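Long-range contacts in uncharacterized esterase YxiM (Bacillus subtilis, PDB 2O14), which is probably a hydrolase of the GDSL lipolytic enzyme family, most likely acting on ester bonds, though its natural substrate is unknown: residues D232-Q237 against A270-S275; V257-I262 against E306-Y311. One frame throughout, in Å; residues are numbered along the deposited sequence.

Interaction 1: D232-Q237 against A270-S275; sequences DYFMLQ and ADVILS
Gln237 and Ser275 meet through torsions that match: Gln237 CG lies anti to its backbone N (chi1 178°) and the chain runs on extended, while Ser275 OG takes the same orientation (chi1 175°), which brings amide and hydroxyl within bonding distance. They sit toward the C-terminal ends of neighbouring parallel strands, 233-237 and 271-275, in the central sheet of the SGNH-hydrolase (GDSL) fold; helix 251-266 makes the crossover of this beta-alpha-beta unit. The backbones are in direct register and joined by alternating bonds, from Asp271 N to Asp232 O (3.1 Å), then Phe234 N to Asp271 O, Ile273 N to Phe234 O (2.9 Å), Leu236 N to Ile273 O and Ser275 N to Leu236 O. On one face Ile273 is the shared apolar partner: its CD1 meets Tyr233 CD1 at 3.7 Å and selenomethionine Met235 CE at 3.4 Å, the latter tighter than usual. The Tyr233 ring runs alongside Asp271, with CD1 3.6 Å from Asp271 CB and ring and carboxylate planes 34° apart; its hydroxyl bonds to Ala365 O. On the other face Phe234, Leu236, Val272 and Leu274 pack against helix 251-266, Leu236 CD1 reaching Leu274 CD2 at 4.1 Å. A water donates to both Asp232 O and Asp271 OD2, linking the strands at their N-terminal ends. The Gln237 side chain lies about 9 Å from that of Ser171, the probable nucleophile; Gln237 OE1 accepts from Trp187 NE1 and, at 2.7 Å in the carbonyl plane and on a lone pair, from Ser275 OG.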
loop_
_atom_site.group_PDB
_atom_site.type_symbol
_atom_site.label_atom_id
_atom_site.label_comp_id
_atom_site.label_asym_id
_atom_site.label_seq_id
_atom_site.Cartn_x
_atom_site.Cartn_y
_atom_site.Cartn_z
ATOM N N ASP A 232 -8.696 12.080 8.032
ATOM C CA ASP A 232 -7.752 11.388 7.162
ATOM C C ASP A 232 -7.638 12.040 5.785
ATOM O O ASP A 232 -8.433 12.908 5.416
ATOM C CB ASP A 232 -8.163 9.923 6.964
ATOM C CG ASP A 232 -8.210 9.140 8.264
ATOM O OD1 ASP A 232 -7.394 9.421 9.168
ATOM O OD2 ASP A 232 -9.058 8.230 8.369
ATOM N N TYR A 233 -6.639 11.599 5.029
ATOM C CA TYR A 233 -6.413 12.096 3.680
ATOM C C TYR A 233 -6.265 10.925 2.717
ATOM O O TYR A 233 -5.621 9.921 3.036
ATOM C CB TYR A 233 -5.145 12.956 3.625
ATOM C CG TYR A 233 -5.314 14.336 4.207
ATOM C CD1 TYR A 233 -6.113 15.286 3.578
ATOM C CD2 TYR A 233 -4.664 14.700 5.382
ATOM C CE1 TYR A 233 -6.263 16.569 4.105
ATOM C CE2 TYR A 233 -4.805 15.981 5.919
ATOM C CZ TYR A 233 -5.606 16.910 5.274
ATOM O OH TYR A 233 -5.746 18.176 5.803
ATOM N N PHE A 234 -6.892 11.045 1.550
ATOM C CA PHE A 234 -6.777 10.026 0.517
ATOM C C PHE A 234 -5.886 10.675 -0.532
ATOM O O PHE A 234 -6.334 11.541 -1.283
ATOM C CB PHE A 234 -8.144 9.687 -0.084
ATOM C CG PHE A 234 -8.075 8.769 -1.281
ATOM C CD1 PHE A 234 -7.161 7.714 -1.324
ATOM C CD2 PHE A 234 -8.956 8.933 -2.350
ATOM C CE1 PHE A 234 -7.125 6.831 -2.415
ATOM C CE2 PHE A 234 -8.931 8.055 -3.446
ATOM C CZ PHE A 234 -8.013 7.002 -3.475
HETATM N N MSE A 235 -4.618 10.283 -0.556
HETATM C CA MSE A 235 -3.663 10.836 -1.507
HETATM C C MSE A 235 -3.645 9.917 -2.713
HETATM O O MSE A 235 -3.151 8.789 -2.644
HETATM C CB MSE A 235 -2.288 10.916 -0.862
HETATM C CG MSE A 235 -1.290 11.732 -1.641
HETATM SE SE MSE A 235 0.003 12.501 -0.442
HETATM C CE MSE A 235 -0.726 14.289 -0.343
ATOM N N LEU A 236 -4.190 10.413 -3.821
ATOM C CA LEU A 236 -4.318 9.626 -5.041
ATOM C C LEU A 236 -3.560 10.175 -6.258
ATOM O O LEU A 236 -3.676 11.353 -6.603
ATOM C CB LEU A 236 -5.820 9.491 -5.353
ATOM C CG LEU A 236 -6.421 8.582 -6.436
ATOM C CD1 LEU A 236 -6.260 9.227 -7.783
ATOM C CD2 LEU A 236 -5.772 7.214 -6.403
ATOM N N GLN A 237 -2.768 9.314 -6.893
ATOM C CA GLN A 237 -2.027 9.692 -8.094
ATOM C C GLN A 237 -2.052 8.557 -9.111
ATOM O O GLN A 237 -1.332 7.563 -8.973
ATOM C CB GLN A 237 -0.568 10.043 -7.789
ATOM C CG GLN A 237 0.219 10.392 -9.066
ATOM C CD GLN A 237 1.679 10.718 -8.821
ATOM O OE1 GLN A 237 2.002 11.687 -8.135
ATOM N NE2 GLN A 237 2.572 9.908 -9.387
ATOM N N ALA A 270 -13.739 12.165 4.912
ATOM C CA ALA A 270 -12.299 12.353 4.755
ATOM C C ALA A 270 -12.019 13.316 3.603
ATOM O O ALA A 270 -12.921 13.646 2.827
ATOM C CB ALA A 270 -11.626 11.013 4.489
ATOM N N ASP A 271 -10.773 13.771 3.494
ATOM C CA ASP A 271 -10.400 14.690 2.426
ATOM C C ASP A 271 -9.588 14.004 1.335
ATOM O O ASP A 271 -8.955 12.972 1.567
ATOM C CB ASP A 271 -9.608 15.877 2.983
ATOM C CG ASP A 271 -10.470 16.812 3.807
ATOM O OD1 ASP A 271 -11.557 17.193 3.321
ATOM O OD2 ASP A 271 -10.058 17.168 4.932
ATOM N N VAL A 272 -9.615 14.591 0.143
ATOM C CA VAL A 272 -8.896 14.034 -0.991
ATOM C C VAL A 272 -7.832 14.973 -1.540
ATOM O O VAL A 272 -8.085 16.165 -1.739
ATOM C CB VAL A 272 -9.849 13.703 -2.150
ATOM C CG1 VAL A 272 -9.063 13.101 -3.301
ATOM C CG2 VAL A 272 -10.930 12.752 -1.684
ATOM N N ILE A 273 -6.646 14.424 -1.783
ATOM C CA ILE A 273 -5.542 15.185 -2.352
ATOM C C ILE A 273 -5.140 14.496 -3.653
ATOM O O ILE A 273 -4.565 13.404 -3.626
ATOM C CB ILE A 273 -4.303 15.203 -1.426
ATOM C CG1 ILE A 273 -4.654 15.836 -0.077
ATOM C CG2 ILE A 273 -3.170 15.975 -2.098
ATOM C CD1 ILE A 273 -3.578 15.660 0.964
ATOM N N LEU A 274 -5.452 15.123 -4.784
ATOM C CA LEU A 274 -5.103 14.556 -6.084
ATOM C C LEU A 274 -3.716 15.029 -6.502
ATOM O O LEU A 274 -3.326 16.160 -6.212
ATOM C CB LEU A 274 -6.116 14.979 -7.148
ATOM C CG LEU A 274 -7.572 14.545 -6.968
ATOM C CD1 LEU A 274 -8.395 15.120 -8.101
ATOM C CD2 LEU A 274 -7.677 13.019 -6.945
ATOM N N SER A 275 -2.974 14.161 -7.184
ATOM C CA SER A 275 -1.635 14.504 -7.644
ATOM C C SER A 275 -1.450 14.200 -9.123
ATOM O O SER A 275 -1.842 13.137 -9.599
ATOM C CB SER A 275 -0.590 13.732 -6.837
ATOM O OG SER A 275 0.720 13.964 -7.334
HETATM O O HOH W 1 -9.172 15.386 6.782
#

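Interaction 2: V257-I262 against E306-Y311; sequences VMRDMI and EEEKTY
Arg259 reaches out from helix 251-266 to two consecutive glutamates, Glu307 and Glu308, where helix 298-307 ends, and the three form a salt-bridge network. Arg259 swings its CG away from the backbone N (chi1 -174°) and bends at chi3, turning the guanidinium edge toward both carboxylates. Glu307 is gripped end-on at one atom: Arg259 NH2 lies 3.0 Å and Arg259 NH1 3.1 Å from Glu307 OE1, and the two flat groups are nearly coplanar, 14° apart. Glu308, bent at chi2, shares NH1 but meets it differently: Glu308 OE2 takes Arg259 NH1 at 2.7 Å on the anti side, somewhat out of the carboxylate plane, which is turned 71° from that of the guanidinium. Both carboxylates have second cationic partners, Lys255 for Glu307 and Arg263 for Glu308, which probably helps to balance the paired negative charge. With an alanine in place of Arg259 the guanidinium is gone, and Glu307 OE1 and Glu308 OE2 are likely to lose the shared cation that draws them together. The apolar contact lies one helical turn on, where Ile262 CG2 packs on Thr310 CG2 at 3.5 Å and Glu308 CB at 4.0 Å. Ile262 also touches Val272 and Leu274 of the sheet. After Lys309 leaves helical geometry with positive phi, the chain enters strand 311-313: a helix-to-strand connection packed against a neighbouring crossover helix, as found in the alpha/beta/alpha layering of the SGNH-hydrolase fold.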
loop_
_atom_site.group_PDB
_atom_site.type_symbol
_atom_site.label_atom_id
_atom_site.label_comp_id
_atom_site.label_asym_id
_atom_site.label_seq_id
_atom_site.Cartn_x
_atom_site.Cartn_y
_atom_site.Cartn_z
ATOM N N VAL A 257 -14.505 7.654 -13.429
ATOM C CA VAL A 257 -14.140 6.719 -12.373
ATOM C C VAL A 257 -13.481 7.462 -11.224
ATOM O O VAL A 257 -13.790 7.225 -10.052
ATOM C CB VAL A 257 -13.158 5.651 -12.892
ATOM C CG1 VAL A 257 -12.657 4.796 -11.732
ATOM C CG2 VAL A 257 -13.845 4.787 -13.935
HETATM N N MSE A 258 -12.563 8.356 -11.574
HETATM C CA MSE A 258 -11.850 9.158 -10.588
HETATM C C MSE A 258 -12.839 9.985 -9.778
HETATM O O MSE A 258 -12.730 10.069 -8.558
HETATM C CB MSE A 258 -10.852 10.080 -11.290
HETATM C CG MSE A 258 -9.670 9.355 -11.912
HETATM SE SE MSE A 258 -8.340 8.849 -10.586
HETATM C CE MSE A 258 -7.490 10.591 -10.391
ATOM N N ARG A 259 -13.806 10.585 -10.467
ATOM C CA ARG A 259 -14.823 11.411 -9.822
ATOM C C ARG A 259 -15.590 10.608 -8.777
ATOM O O ARG A 259 -15.819 11.076 -7.663
ATOM C CB ARG A 259 -15.807 11.947 -10.865
ATOM C CG ARG A 259 -16.827 12.939 -10.320
ATOM C CD ARG A 259 -17.901 13.228 -11.356
ATOM N NE ARG A 259 -17.338 13.656 -12.632
ATOM C CZ ARG A 259 -16.741 14.827 -12.838
ATOM N NH1 ARG A 259 -16.624 15.704 -11.850
ATOM N NH2 ARG A 259 -16.255 15.120 -14.037
ATOM N N ASP A 260 -15.985 9.394 -9.149
ATOM C CA ASP A 260 -16.734 8.518 -8.260
ATOM C C ASP A 260 -15.953 8.178 -6.996
ATOM O O ASP A 260 -16.497 8.243 -5.892
ATOM C CB ASP A 260 -17.110 7.232 -8.988
ATOM C CG ASP A 260 -17.957 6.314 -8.140
ATOM O OD1 ASP A 260 -19.103 6.690 -7.806
ATOM O OD2 ASP A 260 -17.471 5.218 -7.801
HETATM N N MSE A 261 -14.683 7.814 -7.153
HETATM C CA MSE A 261 -13.854 7.477 -6.000
HETATM C C MSE A 261 -13.766 8.655 -5.040
HETATM O O MSE A 261 -13.879 8.487 -3.828
HETATM C CB MSE A 261 -12.440 7.083 -6.436
HETATM C CG MSE A 261 -12.361 5.793 -7.224
HETATM SE SE MSE A 261 -10.590 5.013 -7.123
HETATM C CE MSE A 261 -9.743 5.938 -8.604
ATOM N N ILE A 262 -13.557 9.848 -5.592
ATOM C CA ILE A 262 -13.459 11.057 -4.778
ATOM C C ILE A 262 -14.735 11.268 -3.969
ATOM O O ILE A 262 -14.687 11.594 -2.780
ATOM C CB ILE A 262 -13.226 12.303 -5.659
ATOM C CG1 ILE A 262 -11.873 12.197 -6.359
ATOM C CG2 ILE A 262 -13.304 13.566 -4.806
ATOM C CD1 ILE A 262 -11.686 13.200 -7.472
ATOM N N GLU A 306 -10.938 20.968 -9.296
ATOM C CA GLU A 306 -11.788 22.153 -9.248
ATOM C C GLU A 306 -13.261 21.779 -9.155
ATOM O O GLU A 306 -14.000 22.327 -8.336
ATOM C CB GLU A 306 -11.552 23.003 -10.497
ATOM C CG GLU A 306 -10.088 23.346 -10.721
ATOM C CD GLU A 306 -9.823 23.943 -12.091
ATOM O OE1 GLU A 306 -10.129 23.269 -13.102
ATOM O OE2 GLU A 306 -9.303 25.081 -12.158
ATOM N N GLU A 307 -13.676 20.839 -9.998
ATOM C CA GLU A 307 -15.058 20.373 -10.038
ATOM C C GLU A 307 -15.522 19.677 -8.757
ATOM O O GLU A 307 -16.644 19.901 -8.295
ATOM C CB GLU A 307 -15.244 19.423 -11.218
ATOM C CG GLU A 307 -15.163 20.090 -12.573
ATOM C CD GLU A 307 -15.069 19.082 -13.697
ATOM O OE1 GLU A 307 -15.749 18.039 -13.613
ATOM O OE2 GLU A 307 -14.324 19.332 -14.666
ATOM N N GLU A 308 -14.667 18.826 -8.191
ATOM C CA GLU A 308 -15.007 18.095 -6.971
ATOM C C GLU A 308 -14.445 18.755 -5.716
ATOM O O GLU A 308 -14.591 18.234 -4.613
ATOM C CB GLU A 308 -14.507 16.651 -7.062
ATOM C CG GLU A 308 -15.113 15.860 -8.213
ATOM C CD GLU A 308 -16.636 15.887 -8.205
ATOM O OE1 GLU A 308 -17.230 15.640 -7.132
ATOM O OE2 GLU A 308 -17.238 16.148 -9.270
ATOM N N LYS A 309 -13.795 19.898 -5.895
ATOM C CA LYS A 309 -13.224 20.642 -4.781
ATOM C C LYS A 309 -12.303 19.805 -3.892
ATOM O O LYS A 309 -12.553 19.633 -2.699
ATOM C CB LYS A 309 -14.352 21.244 -3.939
ATOM C CG LYS A 309 -15.292 22.130 -4.734
ATOM C CD LYS A 309 -16.425 22.661 -3.872
ATOM C CE LYS A 309 -17.391 23.494 -4.701
ATOM N NZ LYS A 309 -16.707 24.648 -5.351
ATOM N N THR A 310 -11.232 19.287 -4.479
ATOM C CA THR A 310 -10.272 18.491 -3.727
ATOM C C THR A 310 -8.976 19.288 -3.652
ATOM O O THR A 310 -8.831 20.301 -4.335
ATOM C CB THR A 310 -9.968 17.158 -4.431
ATOM O OG1 THR A 310 -9.184 17.406 -5.607
ATOM C CG2 THR A 310 -11.261 16.459 -4.831
ATOM N N TYR A 311 -8.045 18.850 -2.810
ATOM C CA TYR A 311 -6.752 19.515 -2.714
ATOM C C TYR A 311 -5.980 19.017 -3.931
ATOM O O TYR A 311 -6.292 17.951 -4.472
ATOM C CB TYR A 311 -6.034 19.121 -1.424
ATOM C CG TYR A 311 -6.637 19.740 -0.184
ATOM C CD1 TYR A 311 -6.561 21.114 0.041
ATOM C CD2 TYR A 311 -7.298 18.957 0.756
ATOM C CE1 TYR A 311 -7.130 21.693 1.175
ATOM C CE2 TYR A 311 -7.872 19.523 1.895
ATOM C CZ TYR A 311 -7.786 20.888 2.098
ATOM O OH TYR A 311 -8.354 21.448 3.220
#

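Overall arrangement
The two contacts have centres 10 Å apart, and their segments alternate along the chain: strand 233-237, helix 251-266, strand 271-275, then the end of helix 298-307 leading into strand 311-313. Interaction 1 lies within the parallel sheet; interaction 2 ties the crossover helix covering one face of it to the next helix-to-strand connection. They touch directly: Tyr311 pairs with strand 271-275 through probable backbone hydrogen bonds to Val272 and Leu274, and Met258 packs on Leu236. The neighbouring strands 233-237, 271-275 and 311-313 come in chain order across the sheet, with a buried layer and, farther out, a charged network. Only interaction 1 comes near the probable active site, at the C-terminal end of its strands.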